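Local coordinates for protein putative 4-hydroxybenzoyl-CoA thioesterase (Geobacillus stearothermophilus, PDB 2OIW) that probably hydrolyses thioesters, possibly of the acyl-CoA type, as a member of the hotdog-fold thioesterases, at residues A[50-55]-A[106-111]; A[70-75]-A[90-95]. All blocks are in the same frame, centred on the assembly; numbering follows the deposited sequence.

Contact 1: A[50-55]-A[106-111]; sequences RWRMVI and YVNFNF
Ile55 lies over one face of the Tyr106 ring, its CB 3.8 Å from the ring centroid and 17° off the normal, a CH-pi contact displaced toward the rim beside CE2 and CZ. With chi1 at -162°, CG1 of the isoleucine points opposite the main-chain nitrogen, and CG1 and CD1 run along the ring toward CE1 and the hydroxyl end. Selenomethionine Met53 meets the same ring obliquely, its SE 5.1 Å from the centroid, a Met-aromatic contact; its bent chain returns CE to Asn108 CA. With Tyr106 cut back to an alanine, Ile55 CB is likely to lose the ring face beneath it and the selenium its oblique aromatic contact, with a gap opened beside Phe39, whose ring also meets the tyrosine. The Phe111 ring has Phe109 CD2 over the centre of one face and takes Trp51 O at its edge, near the ring plane. In the antiparallel hotdog sheet, residues 53-55 of strand 53-62 run against residues 106-110 of strand 97-110, their N-to-C directions 146° apart. Val54 and Val107 form the hydrogen-bonded pair, with Val54 N to Val107 O at 3.0 Å and Val107 N to Val54 O at 2.8 Å; Phe109 N adds a bond to Arg52 O. On the Val54 and Val107 side, Val54 CG2 packs 3.8 Å from Phe109 CB, the two side chains pointing the same way. Water 1 donates to Trp51 O and Phe109 O and accepts from Phe111 N. Water 2 links Arg52 NH1 to Asn108 OD1, while Glu117 accepts hydrogen bonds from the ND2 atoms of Asn108 and Asn110.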
ATOM      1  N   ARG A  50     -13.917 -13.196  14.278  1.00 24.09           N
ATOM      2  CA  ARG A  50     -14.248 -12.645  15.575  1.00 24.52           C
ATOM      3  C   ARG A  50     -13.723 -11.198  15.761  1.00 24.03           C
ATOM      4  O   ARG A  50     -13.389 -10.786  16.867  1.00 23.46           O
ATOM      5  CB  ARG A  50     -13.693 -13.582  16.636  1.00 24.64           C
ATOM      6  CG  ARG A  50     -14.534 -14.845  16.743  1.00 27.32           C
ATOM      7  CD  ARG A  50     -13.898 -15.881  17.636  1.00 30.24           C
ATOM      8  NE  ARG A  50     -12.834 -16.631  16.973  1.00 32.25           N
ATOM      9  CZ  ARG A  50     -13.013 -17.536  16.003  1.00 31.69           C
ATOM     10  NH1 ARG A  50     -14.219 -17.804  15.517  1.00 31.04           N
ATOM     11  NH2 ARG A  50     -11.964 -18.149  15.491  1.00 30.91           N
ATOM     12  N   TRP A  51     -13.660 -10.455  14.662  1.00 23.96           N
ATOM     13  CA  TRP A  51     -13.180  -9.075  14.657  1.00 24.18           C
ATOM     14  C   TRP A  51     -14.237  -8.116  15.215  1.00 24.44           C
ATOM     15  O   TRP A  51     -15.419  -8.261  14.927  1.00 25.05           O
ATOM     16  CB  TRP A  51     -12.781  -8.633  13.245  1.00 23.51           C
ATOM     17  CG  TRP A  51     -11.819  -7.467  13.279  1.00 23.18           C
ATOM     18  CD1 TRP A  51     -12.123  -6.144  13.122  1.00 22.94           C
ATOM     19  CD2 TRP A  51     -10.417  -7.532  13.536  1.00 22.00           C
ATOM     20  NE1 TRP A  51     -10.993  -5.378  13.257  1.00 22.03           N
ATOM     21  CE2 TRP A  51      -9.924  -6.205  13.503  1.00 23.92           C
ATOM     22  CE3 TRP A  51      -9.517  -8.584  13.778  1.00 22.67           C
ATOM     23  CZ2 TRP A  51      -8.573  -5.900  13.710  1.00 22.95           C
ATOM     24  CZ3 TRP A  51      -8.157  -8.273  13.971  1.00 21.82           C
ATOM     25  CH2 TRP A  51      -7.711  -6.949  13.944  1.00 22.85           C
ATOM     26  N   ARG A  52     -13.793  -7.116  15.974  1.00 24.89           N
ATOM     27  CA  ARG A  52     -14.690  -6.228  16.718  1.00 25.02           C
ATOM     28  C   ARG A  52     -14.397  -4.733  16.525  1.00 25.17           C
ATOM     29  O   ARG A  52     -15.253  -3.901  16.772  1.00 25.11           O
ATOM     30  CB  ARG A  52     -14.620  -6.569  18.209  1.00 25.16           C
ATOM     31  CG  ARG A  52     -15.156  -7.930  18.486  1.00 25.61           C
ATOM     32  CD  ARG A  52     -14.918  -8.475  19.897  1.00 28.39           C
ATOM     33  NE  ARG A  52     -15.125  -9.934  19.803  1.00 30.17           N
ATOM     34  CZ  ARG A  52     -16.312 -10.512  19.591  1.00 29.98           C
ATOM     35  NH1 ARG A  52     -17.417  -9.764  19.499  1.00 28.12           N
ATOM     36  NH2 ARG A  52     -16.398 -11.837  19.471  1.00 28.30           N
HETATM   37  N   MSE A  53     -13.178  -4.412  16.109  1.00 25.05           N
HETATM   38  CA  MSE A  53     -12.674  -3.041  16.114  1.00 25.83           C
HETATM   39  C   MSE A  53     -12.924  -2.352  14.795  1.00 25.09           C
HETATM   40  O   MSE A  53     -12.399  -2.778  13.784  1.00 24.77           O
HETATM   41  CB  MSE A  53     -11.178  -3.065  16.390  1.00 27.27           C
HETATM   42  CG  MSE A  53     -10.824  -3.374  17.834  1.00 30.52           C
HETATM   43 SE   MSE A  53     -10.915  -1.800  18.988  1.00 49.31          SE
HETATM   44  CE  MSE A  53     -12.722  -1.911  19.618  1.00 33.98           C
ATOM     45  N   VAL A  54     -13.721  -1.284  14.828  1.00 23.91           N
ATOM     46  CA  VAL A  54     -14.014  -0.462  13.663  1.00 22.77           C
ATOM     47  C   VAL A  54     -13.651   1.015  13.922  1.00 21.60           C
ATOM     48  O   VAL A  54     -14.227   1.651  14.792  1.00 20.43           O
ATOM     49  CB  VAL A  54     -15.530  -0.521  13.286  1.00 23.38           C
ATOM     50  CG1 VAL A  54     -15.751   0.097  11.910  1.00 23.07           C
ATOM     51  CG2 VAL A  54     -16.061  -1.963  13.334  1.00 24.23           C
ATOM     52  N   ILE A  55     -12.737   1.570  13.120  1.00 21.57           N
ATOM     53  CA  ILE A  55     -12.399   3.008  13.206  1.00 21.22           C
ATOM     54  C   ILE A  55     -13.542   3.914  12.732  1.00 21.88           C
ATOM     55  O   ILE A  55     -14.251   3.627  11.741  1.00 22.92           O
ATOM     56  CB  ILE A  55     -11.059   3.293  12.481  1.00 21.56           C
ATOM     57  CG1 ILE A  55     -10.454   4.640  12.911  1.00 19.33           C
ATOM     58  CG2 ILE A  55     -11.209   3.069  11.001  1.00 21.72           C
ATOM     59  CD1 ILE A  55      -8.961   4.788  12.544  1.00 20.85           C
ATOM     60  N   TYR A 106     -12.103   4.381  17.818  1.00 19.07           N
ATOM     61  CA  TYR A 106     -12.566   3.076  17.366  1.00 19.40           C
ATOM     62  C   TYR A 106     -13.829   2.730  18.133  1.00 20.65           C
ATOM     63  O   TYR A 106     -13.993   3.157  19.264  1.00 21.43           O
ATOM     64  CB  TYR A 106     -11.497   2.046  17.681  1.00 19.59           C
ATOM     65  CG  TYR A 106     -10.462   1.849  16.592  1.00 18.57           C
ATOM     66  CD1 TYR A 106      -9.357   2.677  16.501  1.00 17.89           C
ATOM     67  CD2 TYR A 106     -10.591   0.809  15.655  1.00 16.76           C
ATOM     68  CE1 TYR A 106      -8.408   2.497  15.476  1.00 20.22           C
ATOM     69  CE2 TYR A 106      -9.632   0.621  14.642  1.00 18.56           C
ATOM     70  CZ  TYR A 106      -8.545   1.461  14.564  1.00 17.52           C
ATOM     71  OH  TYR A 106      -7.632   1.291  13.535  1.00 21.61           O
ATOM     72  N   VAL A 107     -14.728   1.977  17.511  0.50 21.10           N
ATOM     73  CA  VAL A 107     -15.875   1.443  18.220  0.50 21.35           C
ATOM     74  C   VAL A 107     -15.724  -0.073  18.314  0.50 21.62           C
ATOM     75  O   VAL A 107     -15.295  -0.723  17.358  0.50 21.87           O
ATOM     76  CB  VAL A 107     -17.235   1.875  17.579  0.50 21.74           C
ATOM     77  CG1 VAL A 107     -17.390   1.350  16.152  0.50 20.71           C
ATOM     78  CG2 VAL A 107     -18.409   1.431  18.447  0.50 21.54           C
ATOM     79  N   ASN A 108     -16.021  -0.616  19.490  1.00 22.08           N
ATOM     80  CA  ASN A 108     -16.120  -2.077  19.696  1.00 22.49           C
ATOM     81  C   ASN A 108     -17.460  -2.528  19.118  1.00 23.29           C
ATOM     82  O   ASN A 108     -18.513  -2.328  19.739  1.00 23.95           O
ATOM     83  CB  ASN A 108     -16.036  -2.417  21.197  1.00 21.84           C
ATOM     84  CG  ASN A 108     -16.395  -3.884  21.501  1.00 21.56           C
ATOM     85  OD1 ASN A 108     -16.001  -4.817  20.782  1.00 20.20           O
ATOM     86  ND2 ASN A 108     -17.128  -4.085  22.579  1.00 18.79           N
ATOM     87  N   PHE A 109     -17.427  -3.105  17.921  1.00 24.00           N
ATOM     88  CA  PHE A 109     -18.634  -3.530  17.255  1.00 24.59           C
ATOM     89  C   PHE A 109     -18.814  -5.049  17.352  1.00 24.93           C
ATOM     90  O   PHE A 109     -17.968  -5.827  16.903  1.00 24.98           O
ATOM     91  CB  PHE A 109     -18.690  -3.041  15.799  1.00 26.10           C
ATOM     92  CG  PHE A 109     -20.062  -3.096  15.222  1.00 27.80           C
ATOM     93  CD1 PHE A 109     -20.945  -2.044  15.408  1.00 31.18           C
ATOM     94  CD2 PHE A 109     -20.495  -4.228  14.534  1.00 31.00           C
ATOM     95  CE1 PHE A 109     -22.266  -2.108  14.917  1.00 33.03           C
ATOM     96  CE2 PHE A 109     -21.799  -4.313  14.027  1.00 31.82           C
ATOM     97  CZ  PHE A 109     -22.685  -3.242  14.214  1.00 32.31           C
ATOM     98  N   ASN A 110     -19.933  -5.455  17.946  1.00 24.91           N
ATOM     99  CA  ASN A 110     -20.333  -6.861  17.992  1.00 26.06           C
ATOM    100  C   ASN A 110     -21.123  -7.214  16.736  1.00 26.62           C
ATOM    101  O   ASN A 110     -22.307  -6.872  16.597  1.00 26.59           O
ATOM    102  CB  ASN A 110     -21.127  -7.164  19.270  1.00 25.47           C
ATOM    103  CG  ASN A 110     -21.221  -8.669  19.583  1.00 26.05           C
ATOM    104  OD1 ASN A 110     -21.513  -9.500  18.713  1.00 26.22           O
ATOM    105  ND2 ASN A 110     -21.005  -9.012  20.844  1.00 24.49           N
ATOM    106  N   PHE A 111     -20.436  -7.907  15.832  1.00 28.04           N
ATOM    107  CA  PHE A 111     -20.999  -8.297  14.557  1.00 29.59           C
ATOM    108  C   PHE A 111     -22.050  -9.397  14.769  1.00 30.34           C
ATOM    109  O   PHE A 111     -23.059  -9.438  14.055  1.00 31.38           O
ATOM    110  CB  PHE A 111     -19.890  -8.720  13.582  1.00 29.75           C
ATOM    111  CG  PHE A 111     -19.056  -7.555  13.037  1.00 31.50           C
ATOM    112  CD1 PHE A 111     -19.537  -6.752  11.989  1.00 32.59           C
ATOM    113  CD2 PHE A 111     -17.789  -7.286  13.546  1.00 30.47           C
ATOM    114  CE1 PHE A 111     -18.772  -5.698  11.472  1.00 31.31           C
ATOM    115  CE2 PHE A 111     -17.005  -6.230  13.034  1.00 32.11           C
ATOM    116  CZ  PHE A 111     -17.500  -5.437  11.995  1.00 32.01           C
TER
HETATM  117  O   HOH W   1     -17.726  -8.915  16.412  1.00 39.32           O
HETATM  118  O   HOH W   2     -18.038  -7.033  20.258  1.00 33.31           O
HETATM  119  O   HOH W   3     -19.549 -11.996  19.900  1.00 33.43           O

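Contact 2: A[70-75]-A[90-95]; sequences QDVTVY and EEIHQN
The beta hairpin of strands 72-81 and 85-94, part of the antiparallel hotdog sheet, is joined here near its open end, where residues 72-75 and 90-94 run with their axes at 160°. Two hydrogen-bonded pairs fix the register: Thr73 N to His93 O and His93 N to Thr73 O are both 2.9 Å, and Tyr75 N to Glu91 O and Glu91 N to Tyr75 O likewise. On the face bearing these residues, Tyr75 turns the edge of its ring onto the face of His93, an edge-to-face pair with planes at 62°; Tyr75 CE2 lies 3.5 Å above the His93 ring plane, over its centre. Val74 CG2 and Ile92 CG1 lie side by side on the other face, 4.1 Å apart, where Trp30 and Phe31 of helix 27-34 touch Ile92. At the end of its strand, Gln94 NE2 donates to Gln70 O, just ahead of strand 72-81, at 2.9 Å from above the carbonyl plane, and also bonds Tyr67 O. His93 NE2 gives Glu91 OE1 a nearly straight bond of 2.8 Å, while Tyr89 OH bonds OE2. The carboxylate thus holds the imidazole against rotation with its face presented to Tyr75, and its negative charge would probably favour a protonated histidine.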
ATOM      1  N   GLN A  70      16.402   4.483   8.565  0.50 19.08           N
ATOM      2  CA  GLN A  70      16.471   4.579  10.018  0.50 18.75           C
ATOM      3  C   GLN A  70      15.154   4.016  10.549  0.50 18.46           C
ATOM      4  O   GLN A  70      14.085   4.298   9.987  0.50 18.20           O
ATOM      5  CB  GLN A  70      16.580   6.046  10.461  0.50 18.43           C
ATOM      6  CG  GLN A  70      17.758   6.845   9.914  0.50 19.52           C
ATOM      7  CD  GLN A  70      17.604   8.360  10.129  0.50 19.47           C
ATOM      8  OE1 GLN A  70      17.038   9.083   9.288  0.50 19.24           O
ATOM      9  NE2 GLN A  70      18.080   8.832  11.271  0.50 20.38           N
ATOM     10  N   ASP A  71      15.209   3.247  11.638  1.00 17.80           N
ATOM     11  CA  ASP A  71      13.982   2.701  12.253  1.00 17.69           C
ATOM     12  C   ASP A  71      13.100   3.815  12.822  1.00 17.17           C
ATOM     13  O   ASP A  71      13.559   4.924  13.058  1.00 16.51           O
ATOM     14  CB  ASP A  71      14.325   1.659  13.330  1.00 17.66           C
ATOM     15  CG  ASP A  71      14.742   0.336  12.712  1.00 19.79           C
ATOM     16  OD1 ASP A  71      14.588   0.176  11.469  1.00 19.57           O
ATOM     17  OD2 ASP A  71      15.203  -0.543  13.462  1.00 20.94           O
ATOM     18  N   VAL A  72      11.825   3.514  13.001  1.00 16.64           N
ATOM     19  CA  VAL A  72      10.887   4.443  13.636  1.00 16.42           C
ATOM     20  C   VAL A  72      10.225   3.681  14.760  1.00 15.76           C
ATOM     21  O   VAL A  72      10.205   2.440  14.743  1.00 15.25           O
ATOM     22  CB  VAL A  72       9.802   4.951  12.664  1.00 17.22           C
ATOM     23  CG1 VAL A  72      10.452   5.655  11.454  1.00 16.34           C
ATOM     24  CG2 VAL A  72       8.853   3.824  12.243  1.00 16.02           C
ATOM     25  N   THR A  73       9.746   4.421  15.752  1.00 15.53           N
ATOM     26  CA  THR A  73       9.041   3.841  16.882  1.00 16.34           C
ATOM     27  C   THR A  73       7.683   4.477  17.017  1.00 16.36           C
ATOM     28  O   THR A  73       7.561   5.703  17.088  1.00 16.00           O
ATOM     29  CB  THR A  73       9.812   4.024  18.205  1.00 16.66           C
ATOM     30  OG1 THR A  73      11.147   3.557  18.021  1.00 16.18           O
ATOM     31  CG2 THR A  73       9.163   3.237  19.315  1.00 17.40           C
ATOM     32  N   VAL A  74       6.677   3.609  17.070  1.00 16.27           N
ATOM     33  CA  VAL A  74       5.292   3.999  17.288  1.00 16.99           C
ATOM     34  C   VAL A  74       4.959   3.790  18.745  1.00 17.92           C
ATOM     35  O   VAL A  74       5.177   2.703  19.294  1.00 17.80           O
ATOM     36  CB  VAL A  74       4.349   3.191  16.367  1.00 16.69           C
ATOM     37  CG1 VAL A  74       2.901   3.761  16.409  1.00 17.11           C
ATOM     38  CG2 VAL A  74       4.922   3.213  14.909  1.00 12.95           C
ATOM     39  N   TYR A  75       4.478   4.863  19.374  1.00 18.12           N
ATOM     40  CA  TYR A  75       3.938   4.829  20.731  1.00 18.04           C
ATOM     41  C   TYR A  75       2.440   4.988  20.648  1.00 18.56           C
ATOM     42  O   TYR A  75       1.940   5.938  20.043  1.00 18.16           O
ATOM     43  CB  TYR A  75       4.505   5.958  21.556  1.00 17.43           C
ATOM     44  CG  TYR A  75       6.003   5.903  21.674  1.00 19.17           C
ATOM     45  CD1 TYR A  75       6.611   5.149  22.691  1.00 19.40           C
ATOM     46  CD2 TYR A  75       6.815   6.605  20.796  1.00 17.80           C
ATOM     47  CE1 TYR A  75       7.986   5.101  22.823  1.00 19.52           C
ATOM     48  CE2 TYR A  75       8.210   6.546  20.912  1.00 19.20           C
ATOM     49  CZ  TYR A  75       8.773   5.803  21.933  1.00 18.12           C
ATOM     50  OH  TYR A  75      10.122   5.731  22.057  1.00 18.86           O
ATOM     51  N   GLU A  90      -1.474   8.599  19.766  1.00 19.54           N
ATOM     52  CA  GLU A  90      -0.339   7.872  19.179  1.00 19.89           C
ATOM     53  C   GLU A  90       0.690   8.821  18.584  1.00 19.82           C
ATOM     54  O   GLU A  90       0.345   9.934  18.122  1.00 19.94           O
ATOM     55  CB  GLU A  90      -0.838   6.843  18.130  1.00 20.22           C
ATOM     56  CG  GLU A  90      -1.893   7.436  17.173  1.00 20.38           C
ATOM     57  CD  GLU A  90      -2.941   6.445  16.669  1.00 24.16           C
ATOM     58  OE1 GLU A  90      -2.772   5.202  16.843  1.00 24.91           O
ATOM     59  OE2 GLU A  90      -3.948   6.934  16.073  1.00 23.26           O
ATOM     60  N   GLU A  91       1.953   8.395  18.596  1.00 18.48           N
ATOM     61  CA  GLU A  91       3.037   9.215  18.067  1.00 18.54           C
ATOM     62  C   GLU A  91       4.018   8.331  17.312  1.00 18.81           C
ATOM     63  O   GLU A  91       4.195   7.171  17.658  1.00 18.71           O
ATOM     64  CB  GLU A  91       3.791   9.917  19.207  1.00 18.73           C
ATOM     65  CG  GLU A  91       3.050  11.028  19.872  1.00 18.83           C
ATOM     66  CD  GLU A  91       3.877  11.743  20.913  1.00 21.95           C
ATOM     67  OE1 GLU A  91       5.029  11.305  21.174  1.00 21.55           O
ATOM     68  OE2 GLU A  91       3.361  12.732  21.492  1.00 20.31           O
ATOM     69  N   ILE A  92       4.637   8.879  16.275  1.00 18.53           N
ATOM     70  CA  ILE A  92       5.753   8.194  15.619  1.00 18.91           C
ATOM     71  C   ILE A  92       7.013   9.029  15.761  1.00 18.15           C
ATOM     72  O   ILE A  92       6.996  10.231  15.493  1.00 17.58           O
ATOM     73  CB  ILE A  92       5.465   7.884  14.130  1.00 18.94           C
ATOM     74  CG1 ILE A  92       4.172   7.086  13.991  1.00 19.44           C
ATOM     75  CG2 ILE A  92       6.593   7.087  13.532  1.00 16.69           C
ATOM     76  CD1 ILE A  92       3.770   6.875  12.570  1.00 19.44           C
ATOM     77  N   HIS A  93       8.089   8.380  16.226  1.00 18.13           N
ATOM     78  CA  HIS A  93       9.383   8.999  16.418  1.00 17.29           C
ATOM     79  C   HIS A  93      10.418   8.380  15.458  1.00 17.53           C
ATOM     80  O   HIS A  93      10.315   7.208  15.057  1.00 15.92           O
ATOM     81  CB  HIS A  93       9.894   8.808  17.859  1.00 17.91           C
ATOM     82  CG  HIS A  93       9.038   9.437  18.918  1.00 18.90           C
ATOM     83  ND1 HIS A  93       9.553   9.879  20.116  1.00 22.51           N
ATOM     84  CD2 HIS A  93       7.703   9.681  18.975  1.00 19.79           C
ATOM     85  CE1 HIS A  93       8.580  10.375  20.864  1.00 20.82           C
ATOM     86  NE2 HIS A  93       7.445  10.265  20.194  1.00 18.12           N
ATOM     87  N   GLN A  94      11.415   9.178  15.102  1.00 17.16           N
ATOM     88  CA  GLN A  94      12.575   8.701  14.343  1.00 18.56           C
ATOM     89  C   GLN A  94      13.768   9.502  14.845  1.00 19.09           C
ATOM     90  O   GLN A  94      13.645  10.708  15.080  1.00 18.81           O
ATOM     91  CB  GLN A  94      12.390   8.874  12.836  1.00 17.82           C
ATOM     92  CG  GLN A  94      13.552   8.300  11.975  1.00 17.00           C
ATOM     93  CD  GLN A  94      13.247   8.293  10.472  1.00 18.79           C
ATOM     94  OE1 GLN A  94      13.061   9.343   9.853  1.00 18.51           O
ATOM     95  NE2 GLN A  94      13.205   7.098   9.878  1.00 15.16           N
ATOM     96  N   ASN A  95      14.906   8.839  15.051  1.00 19.56           N
ATOM     97  CA  ASN A  95      16.095   9.546  15.545  1.00 20.00           C
ATOM     98  C   ASN A  95      15.818  10.303  16.846  1.00 19.72           C
ATOM     99  O   ASN A  95      16.355  11.384  17.074  1.00 19.06           O
ATOM    100  CB  ASN A  95      16.616  10.518  14.473  1.00 20.98           C
ATOM    101  CG  ASN A  95      18.077  10.902  14.699  1.00 23.59           C
ATOM    102  OD1 ASN A  95      18.903  10.060  15.102  1.00 25.61           O
ATOM    103  ND2 ASN A  95      18.399  12.181  14.476  1.00 25.10           N
TER
HETATM  104  O   HOH W   4      14.996   6.089  14.745  1.00 25.52           O

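How the contacts relate
Contacts 1 and 2 lie on opposite sides of the chain's centre, about 26 Å apart between centres, although their nearest atoms come within about 6 Å. Both belong to one antiparallel sheet, in which strand 97-110 pairs with both 53-62 and 85-94, and 85-94 in turn pairs with 72-81. Along the chain the order is 50-55, 70-75, 90-95, 106-111, so contact 2 is nested inside the loop closed by contact 1. Contact 2 joins a local hairpin, its strands 72-81 and 85-94 being consecutive and antiparallel, whereas contact 1 pairs the late strand 97-110 with strand 53-62, across the 50 residues between its segments. Other subunits reach contact 1 but not contact 2.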